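Local coordinates for protein alginate lyase A1-II' (Sphingomonas sp. A1, PDB 2CWS) that probably cleaves alginate as a lyase of polysaccharide lyase family 7, this chain being its lyase domain, at residues A61-P66 with G203-D208. Numbering follows the deposited sequence. Where two conformers were deposited one is given.
Sequences ANSSYP and GNYVQD. With SO4 (sulfate ion), chain B.
A loop-to-strand contact in this concanavalin-like lyase domain joins Ser-63, in an ST turn, to Tyr-205 on strand 204-206, which lies between strands 67-72 and 106-114 in the antiparallel sheet. Ser-63 OG accepts from Tyr-65 N (3.0 Å) and donates to Tyr-205 OH (2.7 Å), and that hydroxyl in turn donates to O3 of a sulfate, probably from the crystallisation liquor, at 2.7 Å. With OG in the ring plane, the serine meets the phenol at its edge; CG of Tyr-205 stands anti to the backbone N (chi1 177°), which carries OH out to the loop. Gln-207 NE2 lies 3.3 Å above the centre of the Tyr-205 ring while bonding almost straight (173°) to Tyr-205 O, from above the carbonyl plane. A leucine at Tyr-205 would probably leave Ser-63 OG without the phenol as acceptor and the sulfate short of one donor. Gln-207 CA sits over one face of the Tyr-65 ring in a CH-pi contact, 4.0 Å from its centroid and 22° off the normal. Val-206 N binds Pro-66 O at 2.9 Å, antiparallel strand 67-72 beginning just beyond. Arg-67 makes a cation-pi contact with Tyr-205 and, like His-112 of strand 106-114, also hydrogen-bonds to the sulfate.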
ATOM      1  N   ALA A  61       0.164 -10.577 -11.666  1.00 15.42           N
ATOM      2  CA  ALA A  61       1.053 -11.566 -12.266  1.00 19.33           C
ATOM      3  C   ALA A  61       2.090 -12.107 -11.317  1.00 19.74           C
ATOM      4  O   ALA A  61       2.460 -13.279 -11.498  1.00 22.92           O
ATOM      5  CB  ALA A  61       1.767 -10.879 -13.457  1.00 19.04           C
ATOM      6  N   ASN A  62       2.581 -11.302 -10.362  1.00 18.26           N
ATOM      7  CA  ASN A  62       3.609 -11.897  -9.515  1.00 22.46           C
ATOM      8  C   ASN A  62       3.152 -12.006  -8.071  1.00 18.08           C
ATOM      9  O   ASN A  62       3.973 -11.936  -7.135  1.00 23.82           O
ATOM     10  CB  ASN A  62       4.883 -11.044  -9.606  1.00 30.55           C
ATOM     11  CG  ASN A  62       5.474 -11.028 -11.009  1.00 38.67           C
ATOM     12  OD1 ASN A  62       5.882 -12.037 -11.610  1.00 54.45           O
ATOM     13  ND2 ASN A  62       5.558  -9.818 -11.580  1.00 39.58           N
ATOM     14  N   SER A  63       1.844 -12.200  -7.872  1.00 16.39           N
ATOM     15  CA  SER A  63       1.407 -12.366  -6.509  1.00 13.72           C
ATOM     16  C   SER A  63       0.472 -13.561  -6.317  1.00 15.39           C
ATOM     17  O   SER A  63      -0.189 -13.931  -7.279  1.00 18.39           O
ATOM     18  CB  SER A  63       0.734 -11.035  -6.086  1.00 14.34           C
ATOM     19  OG  SER A  63       0.016 -11.212  -4.838  1.00 17.39           O
ATOM     20  N   SER A  64       0.184 -14.244  -5.186  0.50 11.40           N
ATOM     21  CA  SER A  64      -0.886 -15.223  -5.034  0.50  9.81           C
ATOM     22  C   SER A  64      -2.077 -14.661  -4.255  0.50  7.29           C
ATOM     23  O   SER A  64      -3.072 -15.392  -3.970  0.50  6.30           O
ATOM     24  CB  SER A  64      -0.439 -16.427  -4.205  0.50 10.80           C
ATOM     25  OG  SER A  64      -0.147 -16.070  -2.895  0.50 10.16           O
ATOM     26  N   TYR A  65      -1.862 -13.348  -3.883  1.00  7.58           N
ATOM     27  CA  TYR A  65      -2.944 -12.834  -3.039  1.00  5.73           C
ATOM     28  C   TYR A  65      -3.717 -11.734  -3.754  1.00  5.39           C
ATOM     29  O   TYR A  65      -3.136 -10.941  -4.518  1.00  6.06           O
ATOM     30  CB  TYR A  65      -2.402 -12.262  -1.735  1.00  5.93           C
ATOM     31  CG  TYR A  65      -1.744 -13.261  -0.819  1.00  6.29           C
ATOM     32  CD1 TYR A  65      -0.356 -13.246  -0.622  1.00  8.76           C
ATOM     33  CD2 TYR A  65      -2.453 -14.237  -0.152  1.00  6.09           C
ATOM     34  CE1 TYR A  65       0.276 -14.163   0.209  1.00 10.94           C
ATOM     35  CE2 TYR A  65      -1.863 -15.142   0.722  1.00  7.09           C
ATOM     36  CZ  TYR A  65      -0.471 -15.102   0.897  1.00  9.52           C
ATOM     37  OH  TYR A  65       0.143 -15.981   1.734  1.00 15.50           O
ATOM     38  N   PRO A  66      -5.023 -11.642  -3.518  1.00  5.12           N
ATOM     39  CA  PRO A  66      -5.844 -10.627  -4.207  1.00  5.30           C
ATOM     40  C   PRO A  66      -5.792  -9.270  -3.483  1.00  4.21           C
ATOM     41  O   PRO A  66      -5.451  -9.182  -2.277  1.00  4.70           O
ATOM     42  CB  PRO A  66      -7.260 -11.239  -4.100  1.00  5.89           C
ATOM     43  CG  PRO A  66      -7.209 -11.960  -2.753  1.00  5.99           C
ATOM     44  CD  PRO A  66      -5.812 -12.518  -2.656  1.00  6.32           C
ATOM     45  N   GLY A 203      -4.240   0.489   0.457  1.00  3.30           N
ATOM     46  CA  GLY A 203      -5.562  -0.085   0.240  1.00  3.96           C
ATOM     47  C   GLY A 203      -5.711  -1.377   1.018  1.00  3.15           C
ATOM     48  O   GLY A 203      -5.548  -1.353   2.261  1.00  3.78           O
ATOM     49  N   ASN A 204      -6.013  -2.476   0.309  1.00  3.49           N
ATOM     50  CA  ASN A 204      -6.407  -3.726   0.994  1.00  3.36           C
ATOM     51  C   ASN A 204      -5.835  -4.868   0.171  1.00  3.31           C
ATOM     52  O   ASN A 204      -6.426  -5.321  -0.802  1.00  4.16           O
ATOM     53  CB  ASN A 204      -7.918  -3.789   1.065  1.00  3.81           C
ATOM     54  CG  ASN A 204      -8.476  -5.032   1.698  1.00  4.17           C
ATOM     55  OD1 ASN A 204      -9.757  -5.185   1.645  1.00  6.51           O
ATOM     56  ND2 ASN A 204      -7.679  -5.894   2.206  1.00  3.42           N
ATOM     57  N   TYR A 205      -4.676  -5.398   0.606  1.00  3.50           N
ATOM     58  CA  TYR A 205      -3.980  -6.469  -0.089  1.00  3.48           C
ATOM     59  C   TYR A 205      -4.123  -7.679   0.851  1.00  3.25           C
ATOM     60  O   TYR A 205      -3.495  -7.738   1.915  1.00  3.69           O
ATOM     61  CB  TYR A 205      -2.552  -6.044  -0.327  1.00  4.15           C
ATOM     62  CG  TYR A 205      -1.637  -7.073  -0.986  1.00  3.55           C
ATOM     63  CD1 TYR A 205      -2.101  -8.054  -1.848  1.00  4.34           C
ATOM     64  CD2 TYR A 205      -0.275  -6.966  -0.745  1.00  4.52           C
ATOM     65  CE1 TYR A 205      -1.213  -8.930  -2.456  1.00  5.40           C
ATOM     66  CE2 TYR A 205       0.627  -7.832  -1.338  1.00  5.38           C
ATOM     67  CZ  TYR A 205       0.139  -8.839  -2.167  1.00  5.51           C
ATOM     68  OH  TYR A 205       0.997  -9.703  -2.800  1.00  7.30           O
ATOM     69  N   VAL A 206      -4.994  -8.599   0.482  1.00  3.85           N
ATOM     70  CA  VAL A 206      -5.494  -9.585   1.448  1.00  3.88           C
ATOM     71  C   VAL A 206      -4.570 -10.790   1.552  1.00  3.71           C
ATOM     72  O   VAL A 206      -4.394 -11.498   0.571  1.00  4.32           O
ATOM     73  CB  VAL A 206      -6.890 -10.056   0.981  1.00  4.52           C
ATOM     74  CG1 VAL A 206      -7.501 -10.994   2.037  1.00  5.41           C
ATOM     75  CG2 VAL A 206      -7.832  -8.870   0.713  1.00  5.33           C
ATOM     76  N   GLN A 207      -4.005 -11.010   2.761  1.00  3.88           N
ATOM     77  CA  GLN A 207      -3.045 -12.119   2.897  1.00  3.91           C
ATOM     78  C   GLN A 207      -3.753 -13.409   3.286  1.00  4.03           C
ATOM     79  O   GLN A 207      -3.524 -14.034   4.304  1.00  4.57           O
ATOM     80  CB  GLN A 207      -1.909 -11.774   3.902  1.00  4.68           C
ATOM     81  CG  GLN A 207      -1.258 -10.411   3.553  1.00  5.01           C
ATOM     82  CD  GLN A 207      -0.610 -10.413   2.207  1.00  4.46           C
ATOM     83  OE1 GLN A 207       0.380 -11.098   1.917  1.00  6.85           O
ATOM     84  NE2 GLN A 207      -1.180  -9.610   1.273  1.00  4.62           N
ATOM     85  N   ASP A 208      -4.663 -13.790   2.407  1.00  4.34           N
ATOM     86  CA  ASP A 208      -5.456 -15.035   2.490  1.00  4.52           C
ATOM     87  C   ASP A 208      -5.978 -15.262   1.086  1.00  4.60           C
ATOM     88  O   ASP A 208      -6.645 -14.395   0.542  1.00  5.35           O
ATOM     89  CB  ASP A 208      -6.591 -14.883   3.478  1.00  4.66           C
ATOM     90  CG  ASP A 208      -7.405 -16.127   3.755  1.00  4.05           C
ATOM     91  OD1 ASP A 208      -7.928 -16.253   4.905  1.00  4.21           O
ATOM     92  OD2 ASP A 208      -7.496 -16.966   2.841  1.00  5.16           O
TER
HETATM   93  S   SO4 B 401       3.219  -7.628  -4.343  0.66  5.94           S
HETATM   94  O1  SO4 B 401       2.523  -6.240  -4.053  0.66  4.68           O
HETATM   95  O2  SO4 B 401       4.548  -7.467  -4.889  0.66  7.26           O
HETATM   96  O3  SO4 B 401       3.346  -8.368  -3.143  0.66  5.91           O
HETATM   97  O4  SO4 B 401       2.417  -8.369  -5.311  0.66  7.40           O